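Local coordinates for protein putative peptidase (Chlamydophila abortus, PDB 3CE2) that is a putative zinc metallopeptidase of the oligopeptidase F type, probably hydrolysing small peptides at an HExxH zinc centre, at residues 455-469 with 596-610. Numbering follows the deposited sequence.
Sequences ITILTRCLDTIFSTL and FCFIEKKIQELSSLI
Knobs-into-holes packing between two roughly antiparallel helices joins L462 to I599 here, inside the helical catalytic domain of an M3-family peptidase. Helix 455-469 and helix 596-607 run at 146° to each other, with axes 10.1 Å apart at their closest, and the knobs come from both sides. L462 enters the hole formed by I599, K602, I603 and L606; its CD2 lies 4.0 Å from I603 CG1, the two side chains meeting at about a right angle. In return, I599 fits among L462, I465, F466 and L469. With CG1 beside its backbone N (chi1 -64°), I599 divides its branches: the I599 and I465 side chains slide past each other in opposite directions, bringing I599 CD1 within 3.6 Å of I465 CG2, while I599 CG2 goes to L462 and F466. The F466 ring receives I603 CD1 at its edge, 4.1 Å from CZ, and also stacks on F470; Y298 and I301 of helix 292-306 pack against L462, F466 and I603. K602 shows how a lysine can serve such a core. Its aliphatic part is used for packing, L458 CD2 resting 3.8 Å from K602 CD, whereas bends at chi2 and chi4 carry NZ away to a salt bridge with D442 of helix 431-447 and a long one with E605. The packing outlasts helix 596-607, for L609, beyond its C-terminal end, still points its side chain at helix 455-469. There a single methyl, L609 CD1, touches two residues one helical turn apart, lying 3.8 Å from L458 CD1 and 3.9 Å from I455 CG1.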
loop_
_atom_site.group_PDB
_atom_site.type_symbol
_atom_site.label_atom_id
_atom_site.label_comp_id
_atom_site.label_asym_id
_atom_site.label_seq_id
_atom_site.Cartn_x
_atom_site.Cartn_y
_atom_site.Cartn_z
ATOM N N ILE A 455 27.111 -5.793 4.075
ATOM C CA ILE A 455 26.713 -6.168 2.734
ATOM C C ILE A 455 25.298 -6.706 2.787
ATOM O O ILE A 455 24.453 -6.320 1.980
ATOM C CB ILE A 455 27.679 -7.178 2.112
ATOM C CG1 ILE A 455 29.039 -6.506 1.917
ATOM C CG2 ILE A 455 27.155 -7.674 0.767
ATOM C CD1 ILE A 455 30.150 -7.449 1.475
ATOM N N THR A 456 25.026 -7.563 3.765
ATOM C CA THR A 456 23.691 -8.086 3.952
ATOM C C THR A 456 22.681 -6.945 4.022
ATOM O O THR A 456 21.729 -6.917 3.256
ATOM C CB THR A 456 23.620 -9.012 5.175
ATOM O OG1 THR A 456 24.205 -10.266 4.823
ATOM C CG2 THR A 456 22.188 -9.288 5.593
ATOM N N ILE A 457 22.912 -5.986 4.909
ATOM C CA ILE A 457 22.005 -4.854 5.074
ATOM C C ILE A 457 21.891 -4.005 3.815
ATOM O O ILE A 457 20.794 -3.651 3.385
ATOM C CB ILE A 457 22.464 -3.949 6.194
ATOM C CG1 ILE A 457 22.390 -4.695 7.512
ATOM C CG2 ILE A 457 21.618 -2.692 6.244
ATOM C CD1 ILE A 457 23.229 -4.055 8.581
ATOM N N LEU A 458 23.021 -3.667 3.217
ATOM C CA LEU A 458 22.981 -2.827 2.031
ATOM C C LEU A 458 22.229 -3.529 0.927
ATOM O O LEU A 458 21.549 -2.901 0.117
ATOM C CB LEU A 458 24.395 -2.505 1.570
ATOM C CG LEU A 458 25.036 -1.355 2.331
ATOM C CD1 LEU A 458 26.529 -1.545 2.407
ATOM C CD2 LEU A 458 24.671 -0.023 1.671
ATOM N N THR A 459 22.357 -4.843 0.891
ATOM C CA THR A 459 21.788 -5.597 -0.203
ATOM C C THR A 459 20.262 -5.643 -0.065
ATOM O O THR A 459 19.538 -5.482 -1.053
ATOM C CB THR A 459 22.416 -6.998 -0.291
ATOM O OG1 THR A 459 23.734 -6.870 -0.838
ATOM C CG2 THR A 459 21.613 -7.875 -1.205
ATOM N N ARG A 460 19.785 -5.815 1.170
ATOM C CA ARG A 460 18.362 -5.914 1.421
ATOM C C ARG A 460 17.693 -4.587 1.081
ATOM O O ARG A 460 16.613 -4.525 0.472
ATOM C CB ARG A 460 18.106 -6.279 2.876
ATOM C CG ARG A 460 16.659 -6.665 3.136
ATOM C CD ARG A 460 16.495 -7.361 4.463
ATOM N NE ARG A 460 16.964 -6.518 5.560
ATOM C CZ ARG A 460 18.100 -6.704 6.229
ATOM N NH1 ARG A 460 18.429 -5.868 7.204
ATOM N NH2 ARG A 460 18.903 -7.722 5.931
ATOM N N CYS A 461 18.380 -3.532 1.470
ATOM C CA CYS A 461 17.944 -2.186 1.254
ATOM C C CYS A 461 17.896 -1.780 -0.225
ATOM O O CYS A 461 16.950 -1.134 -0.666
ATOM C CB CYS A 461 18.879 -1.265 2.022
ATOM S SG CYS A 461 18.692 0.428 1.575
ATOM N N LEU A 462 18.895 -2.148 -1.013
ATOM C CA LEU A 462 18.831 -1.768 -2.416
ATOM C C LEU A 462 17.852 -2.640 -3.197
ATOM O O LEU A 462 17.113 -2.140 -4.055
ATOM C CB LEU A 462 20.221 -1.712 -3.041
ATOM C CG LEU A 462 21.063 -0.581 -2.415
ATOM C CD1 LEU A 462 22.555 -0.844 -2.467
ATOM C CD2 LEU A 462 20.736 0.795 -3.035
ATOM N N ASP A 463 17.811 -3.933 -2.885
ATOM C CA ASP A 463 16.825 -4.831 -3.522
ATOM C C ASP A 463 15.409 -4.251 -3.363
ATOM O O ASP A 463 14.614 -4.220 -4.317
ATOM C CB ASP A 463 16.877 -6.243 -2.914
ATOM C CG ASP A 463 18.164 -7.033 -3.293
ATOM O OD1 ASP A 463 18.910 -6.644 -4.245
ATOM O OD2 ASP A 463 18.419 -8.067 -2.616
ATOM N N THR A 464 15.109 -3.790 -2.148
ATOM C CA THR A 464 13.822 -3.195 -1.828
ATOM C C THR A 464 13.594 -1.924 -2.636
ATOM O O THR A 464 12.567 -1.762 -3.305
ATOM C CB THR A 464 13.782 -2.825 -0.344
ATOM O OG1 THR A 464 13.811 -4.023 0.430
ATOM C CG2 THR A 464 12.545 -2.035 -0.007
ATOM N N ILE A 465 14.565 -1.019 -2.575
ATOM C CA ILE A 465 14.480 0.213 -3.340
ATOM C C ILE A 465 14.325 -0.091 -4.836
ATOM O O ILE A 465 13.438 0.451 -5.506
ATOM C CB ILE A 465 15.697 1.102 -3.086
ATOM C CG1 ILE A 465 15.762 1.466 -1.610
ATOM C CG2 ILE A 465 15.577 2.352 -3.865
ATOM C CD1 ILE A 465 16.993 2.258 -1.248
ATOM N N PHE A 466 15.163 -0.975 -5.361
ATOM C CA PHE A 466 15.070 -1.269 -6.792
ATOM C C PHE A 466 13.802 -1.990 -7.196
ATOM O O PHE A 466 13.291 -1.734 -8.273
ATOM C CB PHE A 466 16.339 -1.923 -7.359
ATOM C CG PHE A 466 17.410 -0.925 -7.667
ATOM C CD1 PHE A 466 17.384 -0.214 -8.866
ATOM C CD2 PHE A 466 18.402 -0.634 -6.731
ATOM C CE1 PHE A 466 18.338 0.750 -9.130
ATOM C CE2 PHE A 466 19.368 0.333 -6.993
ATOM C CZ PHE A 466 19.340 1.013 -8.191
ATOM N N SER A 467 13.265 -2.856 -6.346
ATOM C CA SER A 467 12.000 -3.494 -6.715
ATOM C C SER A 467 10.776 -2.616 -6.450
ATOM O O SER A 467 9.785 -2.689 -7.199
ATOM C CB SER A 467 11.831 -4.859 -6.054
ATOM O OG SER A 467 11.463 -4.686 -4.708
ATOM N N THR A 468 10.817 -1.777 -5.413
ATOM C CA THR A 468 9.626 -0.989 -5.183
ATOM C C THR A 468 9.624 0.340 -5.933
ATOM O O THR A 468 8.561 0.924 -6.152
ATOM C CB THR A 468 9.182 -0.869 -3.685
ATOM O OG1 THR A 468 9.132 0.501 -3.278
ATOM C CG2 THR A 468 10.047 -1.686 -2.762
ATOM N N LEU A 469 10.782 0.810 -6.373
ATOM C CA LEU A 469 10.786 2.048 -7.147
ATOM C C LEU A 469 10.889 1.800 -8.652
ATOM O O LEU A 469 9.944 2.063 -9.395
ATOM C CB LEU A 469 11.868 2.992 -6.648
ATOM C CG LEU A 469 12.300 4.152 -7.550
ATOM C CD1 LEU A 469 11.138 4.767 -8.266
ATOM C CD2 LEU A 469 13.015 5.214 -6.741
ATOM N N PHE A 596 17.092 9.865 -5.205
ATOM C CA PHE A 596 18.237 9.355 -5.950
ATOM C C PHE A 596 19.568 9.575 -5.227
ATOM O O PHE A 596 20.463 8.719 -5.257
ATOM C CB PHE A 596 18.273 9.969 -7.341
ATOM C CG PHE A 596 17.222 9.432 -8.261
ATOM C CD1 PHE A 596 16.741 8.155 -8.108
ATOM C CD2 PHE A 596 16.759 10.185 -9.317
ATOM C CE1 PHE A 596 15.791 7.644 -8.966
ATOM C CE2 PHE A 596 15.808 9.682 -10.183
ATOM C CZ PHE A 596 15.321 8.398 -9.995
ATOM N N CYS A 597 19.688 10.710 -4.554
ATOM C CA CYS A 597 20.870 10.967 -3.735
ATOM C C CYS A 597 21.103 9.883 -2.708
ATOM O O CYS A 597 22.201 9.352 -2.571
ATOM C CB CYS A 597 20.752 12.315 -3.030
ATOM S SG CYS A 597 21.009 13.689 -4.167
ATOM N N PHE A 598 20.056 9.574 -1.968
ATOM C CA PHE A 598 20.110 8.529 -0.976
ATOM C C PHE A 598 20.569 7.209 -1.596
ATOM O O PHE A 598 21.405 6.502 -1.037
ATOM C CB PHE A 598 18.720 8.359 -0.367
ATOM C CG PHE A 598 18.667 7.369 0.747
ATOM C CD1 PHE A 598 18.686 7.801 2.073
ATOM C CD2 PHE A 598 18.593 6.012 0.479
ATOM C CE1 PHE A 598 18.633 6.889 3.107
ATOM C CE2 PHE A 598 18.547 5.088 1.515
ATOM C CZ PHE A 598 18.571 5.524 2.831
ATOM N N ILE A 599 20.022 6.880 -2.756
ATOM C CA ILE A 599 20.326 5.608 -3.374
ATOM C C ILE A 599 21.781 5.596 -3.827
ATOM O O ILE A 599 22.515 4.639 -3.560
ATOM C CB ILE A 599 19.357 5.346 -4.526
ATOM C CG1 ILE A 599 17.942 5.213 -3.966
ATOM C CG2 ILE A 599 19.719 4.106 -5.280
ATOM C CD1 ILE A 599 16.890 5.501 -4.966
ATOM N N GLU A 600 22.205 6.679 -4.471
ATOM C CA GLU A 600 23.569 6.804 -4.948
ATOM C C GLU A 600 24.546 6.606 -3.820
ATOM O O GLU A 600 25.559 5.909 -3.965
ATOM C CB GLU A 600 23.774 8.184 -5.537
ATOM C CG GLU A 600 25.148 8.430 -6.100
ATOM C CD GLU A 600 25.341 7.785 -7.451
ATOM O OE1 GLU A 600 24.538 8.079 -8.369
ATOM O OE2 GLU A 600 26.301 6.991 -7.590
ATOM N N LYS A 601 24.242 7.205 -2.675
ATOM C CA LYS A 601 25.156 7.101 -1.564
ATOM C C LYS A 601 25.313 5.652 -1.155
ATOM O O LYS A 601 26.413 5.199 -0.844
ATOM C CB LYS A 601 24.671 7.914 -0.382
ATOM C CG LYS A 601 25.722 8.061 0.653
ATOM C CD LYS A 601 25.142 8.439 1.985
ATOM C CE LYS A 601 26.225 8.297 3.048
ATOM N NZ LYS A 601 25.680 7.980 4.386
ATOM N N LYS A 602 24.208 4.919 -1.168
ATOM C CA LYS A 602 24.208 3.547 -0.677
ATOM C C LYS A 602 24.918 2.640 -1.677
ATOM O O LYS A 602 25.639 1.719 -1.284
ATOM C CB LYS A 602 22.775 3.068 -0.464
ATOM C CG LYS A 602 22.082 3.687 0.710
ATOM C CD LYS A 602 22.351 2.934 1.971
ATOM C CE LYS A 602 21.758 3.638 3.168
ATOM N NZ LYS A 602 22.749 4.642 3.631
ATOM N N ILE A 603 24.721 2.901 -2.972
ATOM C CA ILE A 603 25.413 2.118 -3.986
ATOM C C ILE A 603 26.922 2.286 -3.822
ATOM O O ILE A 603 27.665 1.319 -3.932
ATOM C CB ILE A 603 24.988 2.505 -5.412
ATOM C CG1 ILE A 603 23.517 2.153 -5.638
ATOM C CG2 ILE A 603 25.856 1.806 -6.442
ATOM C CD1 ILE A 603 23.020 2.499 -7.005
ATOM N N GLN A 604 27.364 3.508 -3.530
ATOM C CA GLN A 604 28.790 3.771 -3.335
ATOM C C GLN A 604 29.330 3.121 -2.082
ATOM O O GLN A 604 30.409 2.550 -2.120
ATOM C CB GLN A 604 29.101 5.265 -3.315
ATOM C CG GLN A 604 29.103 5.912 -4.690
ATOM C CD GLN A 604 29.067 7.444 -4.604
ATOM O OE1 GLN A 604 28.903 8.135 -5.621
ATOM N NE2 GLN A 604 29.214 7.979 -3.387
ATOM N N GLU A 605 28.603 3.188 -0.966
ATOM C CA GLU A 605 29.063 2.447 0.223
ATOM C C GLU A 605 29.296 0.990 -0.136
ATOM O O GLU A 605 30.327 0.428 0.189
ATOM C CB GLU A 605 28.065 2.506 1.376
ATOM C CG GLU A 605 27.858 3.871 1.980
ATOM C CD GLU A 605 27.014 3.813 3.246
ATOM O OE1 GLU A 605 27.030 2.753 3.915
ATOM O OE2 GLU A 605 26.347 4.824 3.579
ATOM N N LEU A 606 28.330 0.385 -0.825
ATOM C CA LEU A 606 28.378 -1.043 -1.125
ATOM C C LEU A 606 29.547 -1.338 -2.038
ATOM O O LEU A 606 30.296 -2.306 -1.840
ATOM C CB LEU A 606 27.084 -1.498 -1.801
ATOM C CG LEU A 606 27.108 -2.959 -2.276
ATOM C CD1 LEU A 606 27.167 -3.901 -1.096
ATOM C CD2 LEU A 606 25.915 -3.299 -3.146
ATOM N N SER A 607 29.685 -0.476 -3.042
ATOM C CA SER A 607 30.699 -0.604 -4.070
ATOM C C SER A 607 32.104 -0.637 -3.483
ATOM O O SER A 607 32.959 -1.369 -3.947
ATOM C CB SER A 607 30.581 0.541 -5.062
ATOM O OG SER A 607 31.234 0.205 -6.260
ATOM N N SER A 608 32.350 0.136 -2.447
ATOM C CA SER A 608 33.668 0.097 -1.865
ATOM C C SER A 608 33.761 -0.855 -0.655
ATOM O O SER A 608 34.711 -0.805 0.114
ATOM C CB SER A 608 34.160 1.512 -1.548
ATOM O OG SER A 608 33.282 2.154 -0.650
ATOM N N LEU A 609 32.789 -1.738 -0.485
ATOM C CA LEU A 609 32.957 -2.795 0.503
ATOM C C LEU A 609 33.549 -4.008 -0.196
ATOM O O LEU A 609 34.227 -4.833 0.416
ATOM C CB LEU A 609 31.638 -3.154 1.180
ATOM C CG LEU A 609 31.177 -2.258 2.324
ATOM C CD1 LEU A 609 30.045 -2.937 3.070
ATOM C CD2 LEU A 609 32.313 -1.947 3.263
ATOM N N ILE A 610 33.298 -4.113 -1.490
ATOM C CA ILE A 610 33.964 -5.132 -2.278
ATOM C C ILE A 610 35.463 -4.796 -2.484
ATOM O O ILE A 610 35.866 -4.156 -3.471
ATOM C CB ILE A 610 33.265 -5.309 -3.628
ATOM C CG1 ILE A 610 31.737 -5.096 -3.476
ATOM C CG2 ILE A 610 33.709 -6.646 -4.290
ATOM C CD1 ILE A 610 31.021 -5.988 -2.437
#